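Local coordinates for protein SusD homolog (Bacteroides thetaiotaomicron VPI-5482, PDB 3IV0) that is of unknown function but probably binds glycans at the outer membrane for their uptake, at residues Y306-R319 with W417-Y429. Numbering follows the deposited sequence.
Sequences YLMTLFPMYEDDAR and WERCRELIGEGHY
Glu418 OE2 is gripped by two nitrogens of Arg319, which come end-on from the same face of the carboxylate plane. Arg319 NH1 and Arg319 NH2 each lie 2.8 Å from Glu418 OE2. Arg319 NH1 is shared with a second acid, donating at 2.7 Å to the anti lone pair of Glu422 OE1. The two arms of Glu418 and Glu422 both bend at chi2 (67° and 64°), which carries their carboxylates back to the edge of the guanidinium. On its remaining edge Arg319 holds Asp317 side-on, NE to OD1 and NH2 to OD2. Asp317 OD1 also caps helix 318-323 by accepting from Arg319 N.

Glu418 OE1 serves Arg421, taking side-on bonds from NE and NH2. Arg396 forms a further salt bridge to this oxygen. The third arm of Arg421 crosses to 306-319: NH1 meets Leu310 O in the carbonyl plane at 2.9 Å, nearly straight at 165°. The same NH1 reaches Thr309 O through a water. The aliphatic part of Arg421 runs over one face of the Phe311 ring in a CH-pi contact, CG 3.8 Å from the centroid.

Next to these polar groups, Leu310 CD1 lies at the edge of the Trp417 indole and packs on Cys420 CB, 3.6 Å away. Tyr306 OH lies 3.8 Å from Tyr429 CE1.

With an alanine here instead of Arg319, Glu418 OE2, Glu422 OE1 and the Asp317 side chain would probably lose the arginine they share, leaving the acids with less positive charge between them. Arg366 and Arg398 form salt bridges with the other oxygen, Glu422 OE2. The largely buried carboxylates are thus probably kept ionised by arginines, and alternating charges tie the start of helix 318-323 to the end of helix 408-422.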
loop_
_atom_site.group_PDB
_atom_site.type_symbol
_atom_site.label_atom_id
_atom_site.label_comp_id
_atom_site.label_asym_id
_atom_site.label_seq_id
_atom_site.Cartn_x
_atom_site.Cartn_y
_atom_site.Cartn_z
ATOM N N TYR A 306 -6.252 -16.132 15.176
ATOM C CA TYR A 306 -5.602 -14.875 14.856
ATOM C C TYR A 306 -6.480 -13.676 15.216
ATOM O O TYR A 306 -6.017 -12.720 15.831
ATOM C CB TYR A 306 -5.256 -14.812 13.380
ATOM C CG TYR A 306 -4.576 -13.515 12.999
ATOM C CD1 TYR A 306 -3.349 -13.176 13.571
ATOM C CD2 TYR A 306 -5.152 -12.647 12.112
ATOM C CE1 TYR A 306 -2.695 -12.002 13.244
ATOM C CE2 TYR A 306 -4.481 -11.444 11.750
ATOM C CZ TYR A 306 -3.260 -11.151 12.354
ATOM O OH TYR A 306 -2.591 -9.988 12.026
ATOM N N LEU A 307 -7.759 -13.718 14.846
ATOM C CA LEU A 307 -8.632 -12.584 15.076
ATOM C C LEU A 307 -8.961 -12.437 16.570
ATOM O O LEU A 307 -9.188 -11.333 17.039
ATOM C CB LEU A 307 -9.862 -12.665 14.160
ATOM C CG LEU A 307 -9.562 -12.594 12.650
ATOM C CD1 LEU A 307 -10.860 -12.712 11.863
ATOM C CD2 LEU A 307 -8.785 -11.310 12.250
HETATM N N MSE A 308 -8.978 -13.538 17.319
HETATM C CA MSE A 308 -9.128 -13.434 18.772
HETATM C C MSE A 308 -7.893 -12.759 19.385
HETATM O O MSE A 308 -7.997 -12.125 20.437
HETATM C CB MSE A 308 -9.353 -14.811 19.398
HETATM C CG MSE A 308 -10.794 -15.295 19.306
HETATM SE SE MSE A 308 -11.076 -16.985 20.240
HETATM C CE MSE A 308 -10.293 -18.131 19.006
ATOM N N THR A 309 -6.720 -12.929 18.776
ATOM C CA THR A 309 -5.509 -12.213 19.233
ATOM C C THR A 309 -5.540 -10.744 18.834
ATOM O O THR A 309 -5.271 -9.839 19.634
ATOM C CB THR A 309 -4.266 -12.827 18.600
ATOM O OG1 THR A 309 -4.090 -14.155 19.121
ATOM C CG2 THR A 309 -2.994 -11.949 18.850
ATOM N N LEU A 310 -5.901 -10.518 17.587
ATOM C CA LEU A 310 -5.926 -9.197 17.035
ATOM C C LEU A 310 -7.006 -8.291 17.624
ATOM O O LEU A 310 -6.760 -7.115 17.921
ATOM C CB LEU A 310 -6.093 -9.327 15.515
ATOM C CG LEU A 310 -5.901 -8.066 14.691
ATOM C CD1 LEU A 310 -4.497 -7.526 14.950
ATOM C CD2 LEU A 310 -6.130 -8.362 13.192
ATOM N N PHE A 311 -8.200 -8.830 17.795
ATOM C CA PHE A 311 -9.353 -8.084 18.313
ATOM C C PHE A 311 -9.858 -8.819 19.569
ATOM O O PHE A 311 -10.824 -9.589 19.489
ATOM C CB PHE A 311 -10.457 -7.991 17.268
ATOM C CG PHE A 311 -10.143 -7.061 16.123
ATOM C CD1 PHE A 311 -10.244 -5.700 16.286
ATOM C CD2 PHE A 311 -9.711 -7.565 14.913
ATOM C CE1 PHE A 311 -9.948 -4.852 15.228
ATOM C CE2 PHE A 311 -9.379 -6.689 13.849
ATOM C CZ PHE A 311 -9.516 -5.356 14.031
ATOM N N PRO A 312 -9.186 -8.636 20.712
ATOM C CA PRO A 312 -9.517 -9.474 21.877
ATOM C C PRO A 312 -10.969 -9.348 22.315
ATOM O O PRO A 312 -11.508 -8.247 22.409
ATOM C CB PRO A 312 -8.542 -8.974 22.957
ATOM C CG PRO A 312 -7.416 -8.339 22.194
ATOM C CD PRO A 312 -8.075 -7.715 21.017
HETATM N N MSE A 313 -11.584 -10.492 22.627
HETATM C CA MSE A 313 -13.014 -10.541 22.893
HETATM C C MSE A 313 -13.452 -9.799 24.160
HETATM O O MSE A 313 -14.615 -9.440 24.266
HETATM C CB MSE A 313 -13.480 -12.003 22.934
HETATM C CG MSE A 313 -13.012 -12.782 24.129
HETATM SE SE MSE A 313 -13.496 -14.680 23.938
HETATM C CE MSE A 313 -15.132 -14.541 23.751
ATOM N N TYR A 314 -12.529 -9.558 25.096
ATOM C CA TYR A 314 -12.874 -8.916 26.352
ATOM C C TYR A 314 -12.600 -7.434 26.380
ATOM O O TYR A 314 -12.774 -6.796 27.417
ATOM C CB TYR A 314 -12.161 -9.615 27.516
ATOM C CG TYR A 314 -12.339 -11.127 27.535
ATOM C CD1 TYR A 314 -13.587 -11.703 27.670
ATOM C CD2 TYR A 314 -11.245 -11.975 27.424
ATOM C CE1 TYR A 314 -13.749 -13.088 27.675
ATOM C CE2 TYR A 314 -11.399 -13.351 27.442
ATOM C CZ TYR A 314 -12.646 -13.897 27.567
ATOM O OH TYR A 314 -12.786 -15.267 27.584
ATOM N N GLU A 315 -12.224 -6.858 25.225
ATOM C CA GLU A 315 -11.910 -5.442 25.161
ATOM C C GLU A 315 -12.733 -4.728 24.096
ATOM O O GLU A 315 -12.947 -5.269 23.006
ATOM C CB GLU A 315 -10.400 -5.311 24.902
ATOM C CG GLU A 315 -9.535 -5.890 26.059
ATOM C CD GLU A 315 -8.037 -5.810 25.813
ATOM O OE1 GLU A 315 -7.548 -4.688 25.607
ATOM O OE2 GLU A 315 -7.350 -6.855 25.865
ATOM N N ASP A 316 -13.185 -3.526 24.394
ATOM C CA ASP A 316 -14.018 -2.753 23.472
ATOM C C ASP A 316 -13.255 -2.387 22.209
ATOM O O ASP A 316 -12.091 -2.020 22.310
ATOM C CB ASP A 316 -14.473 -1.444 24.110
ATOM C CG ASP A 316 -15.539 -1.625 25.168
ATOM O OD1 ASP A 316 -16.142 -2.725 25.286
ATOM O OD2 ASP A 316 -15.754 -0.638 25.900
ATOM N N ASP A 317 -13.922 -2.454 21.061
ATOM C CA ASP A 317 -13.314 -2.009 19.794
ATOM C C ASP A 317 -14.405 -2.078 18.741
ATOM O O ASP A 317 -14.810 -3.175 18.343
ATOM C CB ASP A 317 -12.170 -2.922 19.406
ATOM C CG ASP A 317 -11.366 -2.417 18.213
ATOM O OD1 ASP A 317 -11.955 -1.688 17.368
ATOM O OD2 ASP A 317 -10.174 -2.749 18.121
ATOM N N ALA A 318 -14.881 -0.921 18.312
ATOM C CA ALA A 318 -15.990 -0.855 17.373
ATOM C C ALA A 318 -15.672 -1.508 16.017
ATOM O O ALA A 318 -16.592 -1.853 15.257
ATOM C CB ALA A 318 -16.431 0.543 17.199
ATOM N N ARG A 319 -14.386 -1.669 15.688
ATOM C CA ARG A 319 -14.048 -2.348 14.456
ATOM C C ARG A 319 -14.553 -3.774 14.464
ATOM O O ARG A 319 -14.841 -4.351 13.411
ATOM C CB ARG A 319 -12.530 -2.298 14.204
ATOM C CG ARG A 319 -12.030 -0.873 13.920
ATOM C CD ARG A 319 -10.508 -0.713 13.998
ATOM N NE ARG A 319 -10.043 -0.864 15.378
ATOM C CZ ARG A 319 -8.900 -0.406 15.869
ATOM N NH1 ARG A 319 -8.068 0.318 15.122
ATOM N NH2 ARG A 319 -8.560 -0.655 17.117
ATOM N N TRP A 417 0.436 -3.649 16.660
ATOM C CA TRP A 417 -0.815 -4.390 16.618
ATOM C C TRP A 417 -1.944 -3.481 16.212
ATOM O O TRP A 417 -2.904 -3.917 15.543
ATOM C CB TRP A 417 -1.106 -5.071 17.963
ATOM C CG TRP A 417 -0.239 -6.262 18.212
ATOM C CD1 TRP A 417 0.732 -6.379 19.136
ATOM C CD2 TRP A 417 -0.283 -7.510 17.508
ATOM N NE1 TRP A 417 1.309 -7.613 19.057
ATOM C CE2 TRP A 417 0.708 -8.331 18.065
ATOM C CE3 TRP A 417 -1.054 -8.000 16.463
ATOM C CZ2 TRP A 417 0.938 -9.624 17.626
ATOM C CZ3 TRP A 417 -0.819 -9.289 16.030
ATOM C CH2 TRP A 417 0.169 -10.077 16.608
ATOM N N GLU A 418 -1.852 -2.208 16.579
ATOM C CA GLU A 418 -2.859 -1.260 16.161
ATOM C C GLU A 418 -2.868 -1.102 14.636
ATOM O O GLU A 418 -3.923 -0.948 14.031
ATOM C CB GLU A 418 -2.739 0.107 16.861
ATOM C CG GLU A 418 -3.971 0.996 16.743
ATOM C CD GLU A 418 -5.191 0.467 17.465
ATOM O OE1 GLU A 418 -5.059 -0.469 18.292
ATOM O OE2 GLU A 418 -6.268 1.019 17.194
ATOM N N ARG A 419 -1.697 -1.027 14.018
ATOM C CA ARG A 419 -1.647 -0.981 12.553
ATOM C C ARG A 419 -2.254 -2.244 11.963
ATOM O O ARG A 419 -2.954 -2.181 10.944
ATOM C CB ARG A 419 -0.197 -0.832 12.039
ATOM C CG ARG A 419 0.350 0.604 12.159
ATOM C CD ARG A 419 1.723 0.831 11.496
ATOM N NE ARG A 419 1.744 0.475 10.080
ATOM C CZ ARG A 419 1.367 1.268 9.085
ATOM N NH1 ARG A 419 0.881 2.474 9.324
ATOM N NH2 ARG A 419 1.425 0.860 7.829
ATOM N N CYS A 420 -2.056 -3.405 12.582
ATOM C CA CYS A 420 -2.658 -4.620 12.067
ATOM C C CYS A 420 -4.172 -4.582 12.156
ATOM O O CYS A 420 -4.866 -5.041 11.254
ATOM C CB CYS A 420 -2.109 -5.823 12.812
ATOM S SG CYS A 420 -0.374 -6.217 12.513
ATOM N N ARG A 421 -4.711 -4.044 13.243
ATOM C CA ARG A 421 -6.168 -3.911 13.371
ATOM C C ARG A 421 -6.714 -2.869 12.415
ATOM O O ARG A 421 -7.693 -3.105 11.689
ATOM C CB ARG A 421 -6.549 -3.465 14.776
ATOM C CG ARG A 421 -6.456 -4.541 15.855
ATOM C CD ARG A 421 -6.887 -3.968 17.213
ATOM N NE ARG A 421 -5.853 -3.224 17.895
ATOM C CZ ARG A 421 -4.889 -3.767 18.618
ATOM N NH1 ARG A 421 -4.844 -5.075 18.789
ATOM N NH2 ARG A 421 -3.981 -3.005 19.184
ATOM N N GLU A 422 -6.105 -1.687 12.417
ATOM C CA GLU A 422 -6.639 -0.551 11.691
ATOM C C GLU A 422 -6.580 -0.730 10.176
ATOM O O GLU A 422 -7.512 -0.340 9.469
ATOM C CB GLU A 422 -5.880 0.706 12.084
ATOM C CG GLU A 422 -6.366 1.967 11.436
ATOM C CD GLU A 422 -7.766 2.341 11.829
ATOM O OE1 GLU A 422 -8.262 1.925 12.913
ATOM O OE2 GLU A 422 -8.435 3.083 11.080
ATOM N N LEU A 423 -5.515 -1.367 9.683
ATOM C CA LEU A 423 -5.252 -1.406 8.252
ATOM C C LEU A 423 -5.506 -2.726 7.583
ATOM O O LEU A 423 -5.194 -2.906 6.407
ATOM C CB LEU A 423 -3.836 -0.948 7.970
ATOM C CG LEU A 423 -3.461 0.436 8.490
ATOM C CD1 LEU A 423 -1.960 0.739 8.296
ATOM C CD2 LEU A 423 -4.288 1.576 7.854
ATOM N N ILE A 424 -6.189 -3.626 8.273
ATOM C CA ILE A 424 -6.465 -4.917 7.690
ATOM C C ILE A 424 -7.160 -4.766 6.350
ATOM O O ILE A 424 -8.125 -4.036 6.215
ATOM C CB ILE A 424 -7.284 -5.818 8.681
ATOM C CG1 ILE A 424 -7.375 -7.232 8.083
ATOM C CG2 ILE A 424 -8.671 -5.224 9.025
ATOM C CD1 ILE A 424 -7.874 -8.291 9.101
ATOM N N GLY A 425 -6.647 -5.477 5.355
ATOM C CA GLY A 425 -7.232 -5.448 4.018
ATOM C C GLY A 425 -6.773 -4.305 3.129
ATOM O O GLY A 425 -7.257 -4.204 2.009
ATOM N N GLU A 426 -5.840 -3.461 3.599
ATOM C CA GLU A 426 -5.376 -2.304 2.837
ATOM C C GLU A 426 -3.976 -2.492 2.246
ATOM O O GLU A 426 -3.407 -1.538 1.714
ATOM C CB GLU A 426 -5.450 -1.028 3.686
ATOM C CG GLU A 426 -6.900 -0.692 4.088
ATOM C CD GLU A 426 -6.993 0.437 5.066
ATOM O OE1 GLU A 426 -6.548 1.561 4.752
ATOM O OE2 GLU A 426 -7.532 0.241 6.174
ATOM N N GLY A 427 -3.403 -3.670 2.339
ATOM C CA GLY A 427 -2.150 -3.967 1.657
ATOM C C GLY A 427 -0.895 -3.634 2.422
ATOM O O GLY A 427 0.169 -3.536 1.799
ATOM N N HIS A 428 -0.989 -3.487 3.732
ATOM C CA HIS A 428 0.134 -3.166 4.585
ATOM C C HIS A 428 0.686 -4.329 5.393
ATOM O O HIS A 428 1.822 -4.267 5.797
ATOM C CB HIS A 428 -0.221 -2.025 5.532
ATOM C CG HIS A 428 -0.428 -0.725 4.841
ATOM N ND1 HIS A 428 0.639 0.027 4.390
ATOM C CD2 HIS A 428 -1.556 -0.092 4.454
ATOM C CE1 HIS A 428 0.153 1.105 3.783
ATOM N NE2 HIS A 428 -1.163 1.064 3.819
ATOM N N TYR A 429 -0.114 -5.336 5.692
ATOM C CA TYR A 429 0.251 -6.390 6.607
ATOM C C TYR A 429 1.617 -6.981 6.339
ATOM O O TYR A 429 2.509 -6.962 7.203
ATOM C CB TYR A 429 -0.824 -7.470 6.559
ATOM C CG TYR A 429 -0.422 -8.757 7.243
ATOM C CD1 TYR A 429 -0.393 -8.856 8.634
ATOM C CD2 TYR A 429 -0.117 -9.874 6.487
ATOM C CE1 TYR A 429 -0.010 -10.086 9.245
ATOM C CE2 TYR A 429 0.277 -11.078 7.073
ATOM C CZ TYR A 429 0.281 -11.185 8.431
ATOM O OH TYR A 429 0.679 -12.427 8.949
HETATM O O HOH W 1 -3.956 -7.485 20.303
#